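Side-chain contacts in COG0546: Predicted phosphatases (Streptococcus pneumoniae, PDB 2AH5), which is probably a phosphatase of the haloacid dehalogenase-like family, with a physiological substrate that is not known: residues 49-52 and 53-57; 135-138 and 139-143. All blocks are in the same frame, centred on the assembly; numbering follows the deposited sequence.

Contact 1 (49-52 and 53-57)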
loop_
_atom_site.group_PDB
_atom_site.type_symbol
_atom_site.label_atom_id
_atom_site.label_comp_id
_atom_site.label_asym_id
_atom_site.label_seq_id
_atom_site.Cartn_x
_atom_site.Cartn_y
_atom_site.Cartn_z
ATOM N N PRO A 49 7.234 4.537 3.085
ATOM C CA PRO A 49 7.535 4.952 4.454
ATOM C C PRO A 49 6.521 5.966 4.991
ATOM O O PRO A 49 5.824 6.612 4.182
ATOM C CB PRO A 49 8.936 5.584 4.336
ATOM C CG PRO A 49 9.472 5.108 3.060
ATOM C CD PRO A 49 8.304 4.938 2.157
ATOM N N PRO A 50 6.427 6.114 6.337
ATOM C CA PRO A 50 5.573 7.170 6.875
ATOM C C PRO A 50 6.000 8.552 6.342
ATOM O O PRO A 50 7.190 8.816 6.137
ATOM C CB PRO A 50 5.807 7.090 8.391
ATOM C CG PRO A 50 6.293 5.706 8.638
ATOM C CD PRO A 50 7.082 5.342 7.411
ATOM N N LEU A 51 5.012 9.404 6.108
ATOM C CA LEU A 51 5.232 10.761 5.616
ATOM C C LEU A 51 6.245 11.557 6.464
ATOM O O LEU A 51 7.181 12.189 5.930
ATOM C CB LEU A 51 3.881 11.482 5.565
ATOM C CG LEU A 51 3.681 12.597 4.555
ATOM C CD1 LEU A 51 4.012 12.161 3.106
ATOM C CD2 LEU A 51 2.242 13.114 4.661
ATOM N N GLU A 52 6.051 11.508 7.784
ATOM C CA GLU A 52 6.919 12.218 8.723
ATOM C C GLU A 52 8.370 11.761 8.585
ATOM O O GLU A 52 9.284 12.589 8.599
ATOM C CB GLU A 52 6.419 12.075 10.164
ATOM C CG GLU A 52 5.062 12.759 10.407
ATOM C CD GLU A 52 3.846 11.835 10.262
ATOM O OE1 GLU A 52 3.891 10.813 9.512
ATOM O OE2 GLU A 52 2.823 12.147 10.927
ATOM N N SER A 53 8.567 10.459 8.383
ATOM C CA SER A 53 9.907 9.910 8.195
ATOM C C SER A 53 10.593 10.421 6.925
ATOM O O SER A 53 11.776 10.782 6.948
ATOM C CB SER A 53 9.860 8.387 8.188
ATOM O OG SER A 53 11.180 7.871 8.277
ATOM N N SER A 54 9.851 10.443 5.818
ATOM C CA SER A 54 10.361 10.996 4.569
ATOM C C SER A 54 10.751 12.455 4.683
ATOM O O SER A 54 11.859 12.819 4.295
ATOM C CB SER A 54 9.359 10.798 3.434
ATOM O OG SER A 54 9.238 9.411 3.148
ATOM N N PHE A 55 9.846 13.290 5.195
ATOM C CA PHE A 55 10.147 14.715 5.366
ATOM C C PHE A 55 11.326 14.948 6.315
ATOM O O PHE A 55 12.085 15.900 6.148
ATOM C CB PHE A 55 8.922 15.491 5.856
ATOM C CG PHE A 55 7.923 15.827 4.761
ATOM C CD1 PHE A 55 6.580 15.505 4.917
ATOM C CD2 PHE A 55 8.321 16.498 3.601
ATOM C CE1 PHE A 55 5.642 15.829 3.939
ATOM C CE2 PHE A 55 7.389 16.820 2.607
ATOM C CZ PHE A 55 6.044 16.478 2.773
ATOM N N ALA A 56 11.477 14.086 7.313
ATOM C CA ALA A 56 12.653 14.177 8.193
ATOM C C ALA A 56 13.977 14.047 7.416
ATOM O O ALA A 56 14.979 14.654 7.790
ATOM C CB ALA A 56 12.570 13.161 9.331
ATOM N N THR A 57 13.987 13.304 6.312
ATOM C CA THR A 57 15.218 13.181 5.525
ATOM C C THR A 57 15.694 14.487 4.869
ATOM O O THR A 57 16.880 14.619 4.542
ATOM C CB THR A 57 15.168 12.036 4.484
ATOM O OG1 THR A 57 14.234 12.351 3.446
ATOM C CG2 THR A 57 14.800 10.700 5.154
HETATM O O HOH W 1 6.573 9.024 2.773
#
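The first turn of helix 51-56, a short helix in the helical region that lies apart from the parallel sheet, brings P50 and L51 up against S54 and F55. P50 is the N-cap, and its carbonyl opens the i to i+4 bonding: S54 N donates to P50 O over 3.1 Å. The next bond, from F55 N to L51 O, measures 3.0 Å and is almost straight at 177°. A56 N donates likewise to E52 O. On one flank L51 and F55, one turn apart, run alongside each other in a common direction, and L51 CG rests 3.8 Å from CE1 of the F55 ring. The leucine reaches the ring with CG swung anti to its own nitrogen (chi1 -152°), while its CD1 makes a looser approach to the same ring carbon. This apolar pair faces neighbouring helices: L51 touches F26 and Y71, and F55 makes an edge-to-face contact with F26 and packs on I64 and A67. S54 serves another flank. Its OG sits beside the backbone nitrogen, directed back toward the start of the helix, where water 1 lies 2.7 Å from S54 OG and 2.9 Å from P49 O and probably bridges them. On its carbonyl side, S54 O accepts from both T57 OG1, at 2.6 Å in the carbonyl plane, and T57 N, at 3.0 Å. The buried serine is thus linked through its hydroxyl, probably by way of water 1, to P49, and through its carbonyl to T57. The whole is a short amphipathic helix, its apolar flank turned to helices 19-33 and 64-79, as in the helical cap domains of haloacid dehalogenase-like enzymes.

Contact 2 (135-138 and 139-143)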
loop_
_atom_site.group_PDB
_atom_site.type_symbol
_atom_site.label_atom_id
_atom_site.label_comp_id
_atom_site.label_asym_id
_atom_site.label_seq_id
_atom_site.Cartn_x
_atom_site.Cartn_y
_atom_site.Cartn_z
ATOM N N GLU A 135 -6.933 2.580 16.343
ATOM C CA GLU A 135 -6.891 1.122 16.543
ATOM C C GLU A 135 -5.688 0.446 15.844
ATOM O O GLU A 135 -5.184 -0.597 16.311
ATOM C CB GLU A 135 -8.187 0.499 16.023
ATOM C CG GLU A 135 -8.533 -0.861 16.606
ATOM C CD GLU A 135 -9.639 -1.560 15.830
ATOM O OE1 GLU A 135 -10.372 -0.875 15.079
ATOM O OE2 GLU A 135 -9.773 -2.809 15.958
ATOM N N ALA A 136 -5.248 1.045 14.733
ATOM C CA ALA A 136 -4.240 0.444 13.860
ATOM C C ALA A 136 -3.280 1.455 13.203
ATOM O O ALA A 136 -3.457 1.854 12.050
ATOM C CB ALA A 136 -4.923 -0.431 12.827
ATOM N N PRO A 137 -2.234 1.874 13.931
ATOM C CA PRO A 137 -1.298 2.861 13.348
ATOM C C PRO A 137 -0.327 2.336 12.270
ATOM O O PRO A 137 0.049 3.084 11.334
ATOM C CB PRO A 137 -0.528 3.388 14.565
ATOM C CG PRO A 137 -0.995 2.623 15.727
ATOM C CD PRO A 137 -1.880 1.517 15.315
ATOM N N HIS A 138 0.085 1.081 12.372
ATOM C CA HIS A 138 1.070 0.536 11.422
ATOM C C HIS A 138 0.544 -0.693 10.721
ATOM O O HIS A 138 -0.514 -1.199 11.071
ATOM C CB HIS A 138 2.385 0.187 12.124
ATOM C CG HIS A 138 2.990 1.341 12.853
ATOM N ND1 HIS A 138 3.149 1.354 14.221
ATOM C CD2 HIS A 138 3.456 2.529 12.406
ATOM C CE1 HIS A 138 3.708 2.496 14.585
ATOM N NE2 HIS A 138 3.906 3.224 13.502
ATOM N N LYS A 139 1.319 -1.188 9.756
ATOM C CA LYS A 139 0.879 -2.320 8.925
ATOM C C LYS A 139 0.445 -3.543 9.736
ATOM O O LYS A 139 -0.626 -4.126 9.462
ATOM C CB LYS A 139 1.953 -2.677 7.866
ATOM C CG LYS A 139 1.525 -3.670 6.763
ATOM C CD LYS A 139 0.222 -3.281 6.045
ATOM C CE LYS A 139 0.387 -2.391 4.795
ATOM N NZ LYS A 139 1.403 -1.346 4.845
ATOM N N ALA A 140 1.238 -3.939 10.739
ATOM C CA ALA A 140 0.857 -5.104 11.560
ATOM C C ALA A 140 -0.520 -4.938 12.240
ATOM O O ALA A 140 -1.314 -5.879 12.284
ATOM C CB ALA A 140 1.951 -5.423 12.619
ATOM N N ASP A 141 -0.779 -3.748 12.786
ATOM C CA ASP A 141 -2.063 -3.462 13.467
ATOM C C ASP A 141 -3.259 -3.564 12.503
ATOM O O ASP A 141 -4.321 -4.138 12.840
ATOM C CB ASP A 141 -2.005 -2.075 14.088
ATOM C CG ASP A 141 -0.780 -1.893 14.973
ATOM O OD1 ASP A 141 -0.629 -2.668 15.937
ATOM O OD2 ASP A 141 0.049 -1.012 14.670
ATOM N N VAL A 142 -3.060 -3.068 11.284
ATOM C CA VAL A 142 -4.094 -3.132 10.251
ATOM C C VAL A 142 -4.394 -4.599 9.899
ATOM O O VAL A 142 -5.554 -5.022 9.829
ATOM C CB VAL A 142 -3.665 -2.304 8.996
ATOM C CG1 VAL A 142 -4.703 -2.411 7.896
ATOM C CG2 VAL A 142 -3.451 -0.824 9.378
ATOM N N ILE A 143 -3.336 -5.380 9.724
ATOM C CA ILE A 143 -3.455 -6.811 9.419
ATOM C C ILE A 143 -4.180 -7.528 10.577
ATOM O O ILE A 143 -5.130 -8.301 10.344
ATOM C CB ILE A 143 -2.056 -7.433 9.162
ATOM C CG1 ILE A 143 -1.445 -6.887 7.859
ATOM C CG2 ILE A 143 -2.104 -8.954 9.161
ATOM C CD1 ILE A 143 -0.029 -7.335 7.529
HETATM O O HOH W 2 -5.178 -3.823 15.384
#
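The chain runs extended through A136, turns at P137 and enters helix 139-149 from H138, the N-cap, so that A136 CA lies 4.5 Å from D141 CA. V142 N closes the first helical turn on H138 O at 3.2 Å and 161°. Against this entry the D141 carboxylate folds back: CG is anti to the carbonyl carbon (chi1 -53°), which carries OD2 to the backbone of H138. There OD2 accepts a hydrogen bond from H138 N at 3.1 Å through its anti lone pair, the side-chain-to-backbone half of a capping box. OD2 also lies 3.2 Å from P137 CD, with the proline and aspartate side chains crossing at about a right angle. The imidazole of H138 runs alongside the carboxylate, their planes 39° apart, and P137 CB covers one ring face over its centre. Below, A136 CB packs on V142 CG2 at 3.8 Å. Water 2 donates to D141 O at 2.7 Å and, weakly, to E135 O. K139 points elsewhere: its bent chain touches the residues of a probable DxDx(T/V) motif and T107, with a long, weak ion pair to D166, consistent with the conserved lysine of this family's active site. Chemically, a carboxylate occupies the helix's N-terminal end, where the helix dipole would probably favour its negative charge, while its bond to H138 N ties the loop to the first turn of the helix, of which K139 is the first residue.

In the fold
Contact 1 comes first along the chain and contact 2 follows in series, their centres about 18 Å apart and their nearest atoms about 6 Å apart without touching. They share no secondary-structure element. Residues 49-57 belong to the helical region formed with helices 19-33 and 64-79, whereas residues 135-143 join strand 128-132, an outermost strand of the parallel sheet, to helix 139-149. The two probably belong to the two parts expected of a haloacid dehalogenase-like enzyme, contact 1 to a helical cap and contact 2 to the Rossmann-like core, near the probable active site.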